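Local atomic coordinates of aluminum resistance protein (Clostridium novyi, PDB entry 3I16), a protein that probably cleaves carbon-sulfur bonds as a pyridoxal-5'-phosphate-dependent lyase related to methionine gamma-lyase, and is named for a role in aluminum resistance. Residues Gly105-Gly110 against Ile214-Asn219; Gly123-Thr128 against Leu179-Arg184; Lys228-Thr231 against Leu237-Gly240. All coordinates share one frame; numbering follows the deposited sequence.

Contact 1: residues Gly105-Gly110 against Ile214-Asn219; sequences GAALFG and ICFVDN. With PLP (pyridoxal-5'-phosphate), chain J; EDO (1,2-ethanediol), chain S.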
loop_
_atom_site.group_PDB
_atom_site.type_symbol
_atom_site.label_atom_id
_atom_site.label_comp_id
_atom_site.label_asym_id
_atom_site.label_seq_id
_atom_site.Cartn_x
_atom_site.Cartn_y
_atom_site.Cartn_z
ATOM N N GLY B 105 10.937 25.461 -3.324
ATOM C CA GLY B 105 12.010 25.760 -2.410
ATOM C C GLY B 105 13.253 24.925 -2.678
ATOM O O GLY B 105 14.362 25.438 -2.589
ATOM N N ALA B 106 13.076 23.641 -2.979
ATOM C CA ALA B 106 14.201 22.782 -3.299
ATOM C C ALA B 106 14.923 23.323 -4.551
ATOM O O ALA B 106 16.154 23.292 -4.599
ATOM C CB ALA B 106 13.765 21.343 -3.495
ATOM N N ALA B 107 14.163 23.796 -5.547
ATOM C CA ALA B 107 14.731 24.408 -6.752
ATOM C C ALA B 107 15.637 25.598 -6.416
ATOM O O ALA B 107 16.761 25.712 -6.934
ATOM C CB ALA B 107 13.611 24.876 -7.713
ATOM N N LEU B 108 15.140 26.469 -5.551
ATOM C CA LEU B 108 15.845 27.683 -5.184
ATOM C C LEU B 108 17.086 27.388 -4.328
ATOM O O LEU B 108 18.197 27.788 -4.679
ATOM C CB LEU B 108 14.884 28.649 -4.479
ATOM C CG LEU B 108 13.715 29.161 -5.334
ATOM C CD1 LEU B 108 12.702 29.923 -4.463
ATOM C CD2 LEU B 108 14.184 30.026 -6.517
ATOM N N PHE B 109 16.909 26.700 -3.211
ATOM C CA PHE B 109 18.062 26.326 -2.387
ATOM C C PHE B 109 19.051 25.479 -3.181
ATOM O O PHE B 109 20.266 25.581 -2.986
ATOM C CB PHE B 109 17.664 25.550 -1.136
ATOM C CG PHE B 109 17.193 26.415 0.014
ATOM C CD1 PHE B 109 18.096 27.046 0.844
ATOM C CD2 PHE B 109 15.843 26.538 0.291
ATOM C CE1 PHE B 109 17.666 27.801 1.916
ATOM C CE2 PHE B 109 15.406 27.295 1.349
ATOM C CZ PHE B 109 16.313 27.933 2.155
ATOM N N GLY B 110 18.528 24.634 -4.066
ATOM C CA GLY B 110 19.387 23.775 -4.867
ATOM C C GLY B 110 20.259 24.561 -5.835
ATOM O O GLY B 110 21.446 24.238 -6.014
ATOM N N ILE B 214 19.654 31.561 -14.689
ATOM C CA ILE B 214 18.698 30.453 -14.683
ATOM C C ILE B 214 17.282 31.049 -14.695
ATOM O O ILE B 214 16.928 31.894 -13.859
ATOM C CB ILE B 214 18.868 29.563 -13.433
ATOM C CG1 ILE B 214 20.248 28.916 -13.417
ATOM C CG2 ILE B 214 17.784 28.482 -13.352
ATOM C CD1 ILE B 214 20.620 28.171 -14.721
ATOM N N CYS B 215 16.492 30.646 -15.678
ATOM C CA CYS B 215 15.097 31.048 -15.741
ATOM C C CYS B 215 14.237 29.927 -15.159
ATOM O O CYS B 215 14.074 28.869 -15.773
ATOM C CB CYS B 215 14.735 31.387 -17.167
ATOM S SG CYS B 215 15.450 33.013 -17.635
ATOM N N PHE B 216 13.723 30.177 -13.954
ATOM C CA PHE B 216 12.916 29.230 -13.199
ATOM C C PHE B 216 11.425 29.594 -13.174
ATOM O O PHE B 216 11.058 30.694 -12.797
ATOM C CB PHE B 216 13.462 29.139 -11.761
ATOM C CG PHE B 216 12.644 28.273 -10.838
ATOM C CD1 PHE B 216 12.370 26.948 -11.165
ATOM C CD2 PHE B 216 12.221 28.751 -9.608
ATOM C CE1 PHE B 216 11.626 26.145 -10.316
ATOM C CE2 PHE B 216 11.489 27.939 -8.724
ATOM C CZ PHE B 216 11.198 26.631 -9.076
ATOM N N VAL B 217 10.569 28.655 -13.567
ATOM C CA VAL B 217 9.128 28.896 -13.558
ATOM C C VAL B 217 8.390 27.982 -12.601
ATOM O O VAL B 217 8.559 26.759 -12.621
ATOM C CB VAL B 217 8.495 28.707 -14.952
ATOM C CG1 VAL B 217 6.984 29.055 -14.891
ATOM C CG2 VAL B 217 9.217 29.563 -15.991
ATOM N N ASP B 218 7.584 28.612 -11.757
ATOM C CA ASP B 218 6.618 27.955 -10.870
ATOM C C ASP B 218 5.463 27.681 -11.803
ATOM O O ASP B 218 4.727 28.600 -12.174
ATOM C CB ASP B 218 6.202 28.943 -9.768
ATOM C CG ASP B 218 5.031 28.461 -8.913
ATOM O OD1 ASP B 218 4.395 27.427 -9.216
ATOM O OD2 ASP B 218 4.773 29.138 -7.898
ATOM N N ASN B 219 5.306 26.423 -12.176
ATOM C CA ASN B 219 4.338 25.998 -13.165
ATOM C C ASN B 219 3.007 25.498 -12.592
ATOM O O ASN B 219 2.124 25.093 -13.355
ATOM C CB ASN B 219 4.965 24.884 -14.037
ATOM C CG ASN B 219 4.348 24.814 -15.431
ATOM O OD1 ASN B 219 4.045 25.851 -16.016
ATOM N ND2 ASN B 219 4.166 23.603 -15.969
HETATM N N1 PLP J . 2.807 28.458 -6.515
HETATM C C2 PLP J . 1.547 28.776 -6.924
HETATM C C2A PLP J . 1.331 29.945 -7.834
HETATM C C3 PLP J . 0.485 27.987 -6.486
HETATM O O3 PLP J . -0.784 28.298 -6.908
HETATM C C4 PLP J . 0.708 26.897 -5.631
HETATM C C5 PLP J . 2.000 26.591 -5.217
HETATM C C6 PLP J . 3.034 27.376 -5.684
HETATM C C5A PLP J . 2.340 25.414 -4.323
HETATM O O4P PLP J . 1.465 25.292 -3.251
HETATM P P PLP J . 1.395 24.018 -2.228
HETATM O O1P PLP J . 1.323 22.661 -2.911
HETATM O O2P PLP J . 0.077 24.245 -1.527
HETATM O O3P PLP J . 2.609 24.061 -1.313
HETATM C C1 EDO S . 22.009 21.277 -1.131
HETATM O O1 EDO S . 22.576 21.452 0.168
HETATM C C2 EDO S . 21.853 22.603 -1.875
HETATM O O2 EDO S . 20.765 23.423 -1.404
#

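Contact 2: residues Gly123-Thr128 against Leu179-Arg184; sequences GEPYDT and LVHIQR. With PLP (pyridoxal-5'-phosphate), chain J.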
loop_
_atom_site.group_PDB
_atom_site.type_symbol
_atom_site.label_atom_id
_atom_site.label_comp_id
_atom_site.label_asym_id
_atom_site.label_seq_id
_atom_site.Cartn_x
_atom_site.Cartn_y
_atom_site.Cartn_z
ATOM N N GLY B 123 6.100 40.266 -9.568
ATOM C CA GLY B 123 5.720 40.862 -8.315
ATOM C C GLY B 123 6.023 39.904 -7.169
ATOM O O GLY B 123 6.783 38.925 -7.322
ATOM N N GLU B 124 5.394 40.156 -6.030
ATOM C CA GLU B 124 5.613 39.355 -4.829
ATOM C C GLU B 124 5.164 37.915 -5.073
ATOM O O GLU B 124 4.054 37.703 -5.589
ATOM C CB GLU B 124 4.879 39.952 -3.609
ATOM C CG GLU B 124 3.337 39.871 -3.604
ATOM C CD GLU B 124 2.727 40.422 -2.319
ATOM O OE1 GLU B 124 3.487 40.815 -1.413
ATOM O OE2 GLU B 124 1.485 40.451 -2.207
ATOM N N PRO B 125 6.009 36.917 -4.732
ATOM C CA PRO B 125 5.561 35.537 -4.948
ATOM C C PRO B 125 4.431 35.101 -4.032
ATOM O O PRO B 125 4.106 35.797 -3.064
ATOM C CB PRO B 125 6.811 34.706 -4.621
ATOM C CG PRO B 125 7.947 35.705 -4.512
ATOM C CD PRO B 125 7.293 36.932 -4.011
ATOM N N TYR B 126 3.834 33.962 -4.384
ATOM C CA TYR B 126 2.791 33.278 -3.621
ATOM C C TYR B 126 3.219 33.246 -2.158
ATOM O O TYR B 126 4.393 32.928 -1.884
ATOM C CB TYR B 126 2.695 31.837 -4.166
ATOM C CG TYR B 126 1.468 31.033 -3.787
ATOM C CD1 TYR B 126 0.276 31.175 -4.492
ATOM C CD2 TYR B 126 1.519 30.078 -2.774
ATOM C CE1 TYR B 126 -0.837 30.422 -4.174
ATOM C CE2 TYR B 126 0.407 29.317 -2.453
ATOM C CZ TYR B 126 -0.764 29.501 -3.153
ATOM O OH TYR B 126 -1.865 28.759 -2.831
ATOM N N ASP B 127 2.290 33.519 -1.252
ATOM C CA ASP B 127 2.487 33.580 0.191
ATOM C C ASP B 127 3.443 32.633 0.868
ATOM O O ASP B 127 4.290 33.062 1.652
ATOM C CB ASP B 127 1.135 33.411 0.912
ATOM C CG ASP B 127 0.088 34.417 0.457
ATOM O OD1 ASP B 127 -0.293 34.368 -0.739
ATOM O OD2 ASP B 127 -0.365 35.220 1.300
ATOM N N THR B 128 3.294 31.348 0.591
ATOM C CA THR B 128 4.074 30.343 1.307
ATOM C C THR B 128 5.569 30.419 0.968
ATOM O O THR B 128 6.388 29.913 1.730
ATOM C CB THR B 128 3.530 28.922 1.070
ATOM O OG1 THR B 128 3.887 28.490 -0.254
ATOM C CG2 THR B 128 2.011 28.896 1.225
ATOM N N LEU B 179 19.561 34.011 -10.935
ATOM C CA LEU B 179 18.322 33.281 -11.147
ATOM C C LEU B 179 17.144 34.224 -11.209
ATOM O O LEU B 179 17.070 35.148 -10.409
ATOM C CB LEU B 179 18.123 32.262 -10.032
ATOM C CG LEU B 179 16.878 31.367 -10.065
ATOM C CD1 LEU B 179 17.213 30.005 -9.465
ATOM C CD2 LEU B 179 15.726 32.036 -9.363
ATOM N N VAL B 180 16.252 34.004 -12.182
ATOM C CA VAL B 180 15.014 34.778 -12.311
ATOM C C VAL B 180 13.868 33.796 -12.061
ATOM O O VAL B 180 13.822 32.707 -12.654
ATOM C CB VAL B 180 14.883 35.509 -13.689
ATOM C CG1 VAL B 180 13.431 36.004 -13.967
ATOM C CG2 VAL B 180 15.835 36.701 -13.756
ATOM N N HIS B 181 12.995 34.174 -11.125
ATOM C CA HIS B 181 11.835 33.408 -10.753
ATOM C C HIS B 181 10.584 34.027 -11.385
ATOM O O HIS B 181 10.304 35.217 -11.208
ATOM C CB HIS B 181 11.718 33.339 -9.234
ATOM C CG HIS B 181 10.340 33.004 -8.743
ATOM N ND1 HIS B 181 9.488 33.958 -8.229
ATOM C CD2 HIS B 181 9.664 31.835 -8.700
ATOM C CE1 HIS B 181 8.344 33.389 -7.904
ATOM N NE2 HIS B 181 8.437 32.098 -8.157
ATOM N N ILE B 182 9.843 33.197 -12.105
ATOM C CA ILE B 182 8.636 33.582 -12.806
ATOM C C ILE B 182 7.450 32.736 -12.332
ATOM O O ILE B 182 7.464 31.518 -12.450
ATOM C CB ILE B 182 8.808 33.264 -14.298
ATOM C CG1 ILE B 182 10.018 34.002 -14.893
ATOM C CG2 ILE B 182 7.560 33.571 -15.051
ATOM C CD1 ILE B 182 10.522 33.303 -16.167
ATOM N N GLN B 183 6.419 33.377 -11.814
ATOM C CA GLN B 183 5.241 32.648 -11.359
ATOM C C GLN B 183 4.193 32.659 -12.456
ATOM O O GLN B 183 3.755 33.718 -12.864
ATOM C CB GLN B 183 4.693 33.306 -10.112
ATOM C CG GLN B 183 3.587 32.516 -9.437
ATOM C CD GLN B 183 3.226 33.139 -8.115
ATOM O OE1 GLN B 183 4.055 33.194 -7.186
ATOM N NE2 GLN B 183 1.990 33.632 -8.017
ATOM N N ARG B 184 3.793 31.480 -12.929
ATOM C CA ARG B 184 2.807 31.386 -14.001
ATOM C C ARG B 184 1.397 31.751 -13.528
ATOM O O ARG B 184 0.735 32.623 -14.119
ATOM C CB ARG B 184 2.823 29.981 -14.590
ATOM C CG ARG B 184 1.888 29.796 -15.741
ATOM C CD ARG B 184 2.081 28.483 -16.381
ATOM N NE ARG B 184 1.199 28.298 -17.534
ATOM C CZ ARG B 184 1.230 27.227 -18.319
ATOM N NH1 ARG B 184 2.111 26.257 -18.107
ATOM N NH2 ARG B 184 0.386 27.124 -19.325
HETATM N N1 PLP J . 2.807 28.458 -6.515
HETATM C C2 PLP J . 1.547 28.776 -6.924
HETATM C C2A PLP J . 1.331 29.945 -7.834
HETATM C C3 PLP J . 0.485 27.987 -6.486
HETATM O O3 PLP J . -0.784 28.298 -6.908
HETATM C C4 PLP J . 0.708 26.897 -5.631
HETATM C C5 PLP J . 2.000 26.591 -5.217
HETATM C C6 PLP J . 3.034 27.376 -5.684
HETATM C C5A PLP J . 2.340 25.414 -4.323
HETATM O O4P PLP J . 1.465 25.292 -3.251
HETATM P P PLP J . 1.395 24.018 -2.228
HETATM O O1P PLP J . 1.323 22.661 -2.911
HETATM O O2P PLP J . 0.077 24.245 -1.527
HETATM O O3P PLP J . 2.609 24.061 -1.313
HETATM O O HOH W 1 1.181 35.736 -5.798
#

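Contact 3: residues Lys228-Thr231 against Leu237-Gly240; sequences KEPT and LIAG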
loop_
_atom_site.group_PDB
_atom_site.type_symbol
_atom_site.label_atom_id
_atom_site.label_comp_id
_atom_site.label_asym_id
_atom_site.label_seq_id
_atom_site.Cartn_x
_atom_site.Cartn_y
_atom_site.Cartn_z
ATOM N N LYS B 228 2.194 23.872 -25.410
ATOM C CA LYS B 228 3.556 24.109 -24.936
ATOM C C LYS B 228 3.595 24.318 -23.421
ATOM O O LYS B 228 2.606 24.712 -22.800
ATOM C CB LYS B 228 4.153 25.359 -25.598
ATOM C CG LYS B 228 4.408 25.234 -27.083
ATOM C CD LYS B 228 5.253 26.394 -27.594
ATOM C CE LYS B 228 5.685 26.165 -29.026
ATOM N NZ LYS B 228 4.510 25.981 -29.896
ATOM N N GLU B 229 4.760 24.066 -22.844
ATOM C CA GLU B 229 5.019 24.322 -21.425
ATOM C C GLU B 229 6.172 25.348 -21.379
ATOM O O GLU B 229 6.782 25.659 -22.414
ATOM C CB GLU B 229 5.353 23.028 -20.706
ATOM C CG GLU B 229 4.164 22.042 -20.618
ATOM C CD GLU B 229 3.012 22.529 -19.744
ATOM O OE1 GLU B 229 3.261 23.278 -18.782
ATOM O OE2 GLU B 229 1.846 22.127 -20.000
ATOM N N PRO B 230 6.474 25.889 -20.189
ATOM C CA PRO B 230 7.524 26.913 -20.153
ATOM C C PRO B 230 8.883 26.405 -20.615
ATOM O O PRO B 230 9.688 27.194 -21.101
ATOM C CB PRO B 230 7.569 27.325 -18.687
ATOM C CG PRO B 230 6.202 27.043 -18.184
ATOM C CD PRO B 230 5.774 25.781 -18.900
ATOM N N THR B 231 9.122 25.105 -20.487
ATOM C CA THR B 231 10.375 24.501 -20.917
ATOM C C THR B 231 10.500 24.478 -22.456
ATOM O O THR B 231 11.589 24.282 -22.978
ATOM C CB THR B 231 10.504 23.073 -20.337
ATOM O OG1 THR B 231 9.269 22.376 -20.551
ATOM C CG2 THR B 231 10.777 23.125 -18.821
ATOM N N LEU B 237 14.266 25.507 -15.785
ATOM C CA LEU B 237 13.741 24.658 -14.725
ATOM C C LEU B 237 12.338 25.114 -14.386
ATOM O O LEU B 237 12.058 26.316 -14.362
ATOM C CB LEU B 237 14.633 24.770 -13.482
ATOM C CG LEU B 237 14.332 23.935 -12.230
ATOM C CD1 LEU B 237 14.520 22.447 -12.483
ATOM C CD2 LEU B 237 15.237 24.354 -11.040
ATOM N N ILE B 238 11.469 24.141 -14.122
ATOM C CA ILE B 238 10.104 24.392 -13.714
ATOM C C ILE B 238 9.827 23.458 -12.580
ATOM O O ILE B 238 10.503 22.447 -12.445
ATOM C CB ILE B 238 9.050 24.151 -14.837
ATOM C CG1 ILE B 238 9.037 22.687 -15.322
ATOM C CG2 ILE B 238 9.287 25.101 -16.005
ATOM C CD1 ILE B 238 7.913 22.408 -16.323
ATOM N N ALA B 239 8.828 23.793 -11.770
ATOM C CA ALA B 239 8.432 22.955 -10.658
ATOM C C ALA B 239 6.946 23.024 -10.471
ATOM O O ALA B 239 6.331 24.047 -10.816
ATOM C CB ALA B 239 9.136 23.400 -9.359
ATOM N N GLY B 240 6.395 21.961 -9.891
ATOM C CA GLY B 240 4.979 21.890 -9.552
ATOM C C GLY B 240 4.607 20.777 -8.581
ATOM O O GLY B 240 5.439 19.954 -8.191
#

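Contact 1: residues Gly105-Gly110 against Ile214-Asn219
Ala-107 and Leu-108 of helix 100-111 pack on the ring of Phe-216, which rises from strand 214-218. The ring tip is the main meeting point. Ala-107 CB approaches it obliquely, 3.3 Å from Phe-216 CZ and 3.5 Å from Phe-216 CE1, so the packing is tight here. Leu-108 also comes in obliquely, at the CD2-CE2 side of the ring. Its CD2 branch lies 3.9 Å from Phe-216 CD2, and the two side chains cross at about a right angle. Phe-216 reaches the helix because its CG is anti to the backbone N (chi1 175°). No hydrogen bond joins the two segments. This is a helix laid on the large mixed sheet of a fold type I pyridoxal-phosphate enzyme. Leu-237 and Ala-239 of the next strand and His-181 of strand 177-183 also border Phe-216. Two residues on from Phe-216, Asp-218 serves the cofactor. Its OD2 accepts a very short hydrogen bond of 2.5 Å from N1 of the pyridoxal-5'-phosphate ring, with an N-H...O angle of 145°. Asp-218 OD1 accepts a hydrogen bond from Cys-220 N, which limits rotation of the carboxylate. On the helix, Phe-109 O takes a hydrogen bond from an ethanediol, probably carried over from crystallisation, and Phe-109 packs on Pro-274 of the second subunit.

Contact 2: residues Gly123-Thr128 against Leu179-Arg184
Tyr-126 and Gln-183 meet beside the cofactor, and their flat groups set the geometry. The pyridoxal-5'-phosphate ring lies over one face of the Tyr-126 ring, with its C3 3.6 Å above the plane and offset toward the rim; the two rings are nearly parallel. The site belongs to fold type I of pyridoxal-phosphate enzymes. Here the loop after strand 117-120 crosses the end of strand 177-183 and brings an aromatic ring to the cofactor. Thr-128 OG1 sits in plane at the Tyr-126 ring edge. The imidazole of His-181 has the backbone N of Gln-183 above one face, while Pro-125 CB comes obliquely to His-181 CE1, at 3.9 Å. Gln-183 ties loop and strand together. With CG anti to the backbone N (chi1 -172°) and an extended chain beyond it, its amide reaches the loop. OE1 accepts a hydrogen bond of 2.9 Å from Tyr-126 N, in the carbonyl plane and on a lone pair, with an N-H...O angle of 155°. NE2 donates to Ser-185 O, which fixes which end of the amide is oxygen. Gln-183 CD also packs 3.7 Å from the cofactor methyl C2A. His-181 ND1 is hydrogen-bonded to Ser-120 OG, and Tyr-126 OH is hydrogen-bonded to Tyr-372 OH. A water accepts from Gln-183 NE2 at 3.2 Å and gives a weak, long bond of 3.5 Å to Glu-124 O.

Contact 3: residues Lys228-Thr231 against Leu237-Gly240
Ile-238 packs against Pro-230 and Thr-231, just after the chain has turned into strand 237-241. The strand lies in the mixed sheet of the type I pyridoxal-phosphate fold. It runs parallel to strand 214-218 on one side and antiparallel to strand 255-259 on the other. Residues 228-231 belong to the connection between the two parallel strands, so this contact folds that connection back onto the strand it leads to. Leu-237, the first residue, points away from the loop. Its side chain goes to helix 261-271 and to Phe-216. Ile-238 points the other way, toward the loop, and carries the contact. Its CG1 sits between the backbone N and the carbonyl carbon (chi1 62°), which leaves CG2 anti to the carbonyl carbon. The CG2 branch then touches both loop residues: it is 3.9 Å from Pro-230 CB and 3.7 Å from Thr-231 CG2. Ile-238 CD1 lies 3.9 Å from Thr-231 CG2. The Thr-231 and Ile-238 side chains cross at about a right angle, and no hydrogen bond joins the segments. Ala-239 turns its methyl back to the side of Leu-237, and Gly-240 continues the sheet through backbone hydrogen bonding with Tyr-256. Thr-231 has two different ends: CG2 faces the isoleucine, while OG1 is hydrogen-bonded to Phe-86 O.

All three contacts are largely buried and lie on one mixed sheet. Strands 177-183, 214-218 and 237-241 stand side by side in it, joined by backbone hydrogen bonds such as Phe-216 N to Val-180 O. Contacts 1 and 3 are apolar across their segments. They lie on opposite sides of the sheet: Phe-216 faces a helix and Ile-238 faces a loop. Contact 2 differs, since a hydrogen bond from loop to strand adjoins its apolar touches. Both contacts 1 and 2 reach the cofactor, contact 1 at the ring nitrogen and contact 2 over the ring face. In contact 3 the side chain of Ile-238 is about 11 Å from the bound PLP. Glu-229 OE1 of contact 3 forms a salt bridge with Arg-184 NH1 of contact 2.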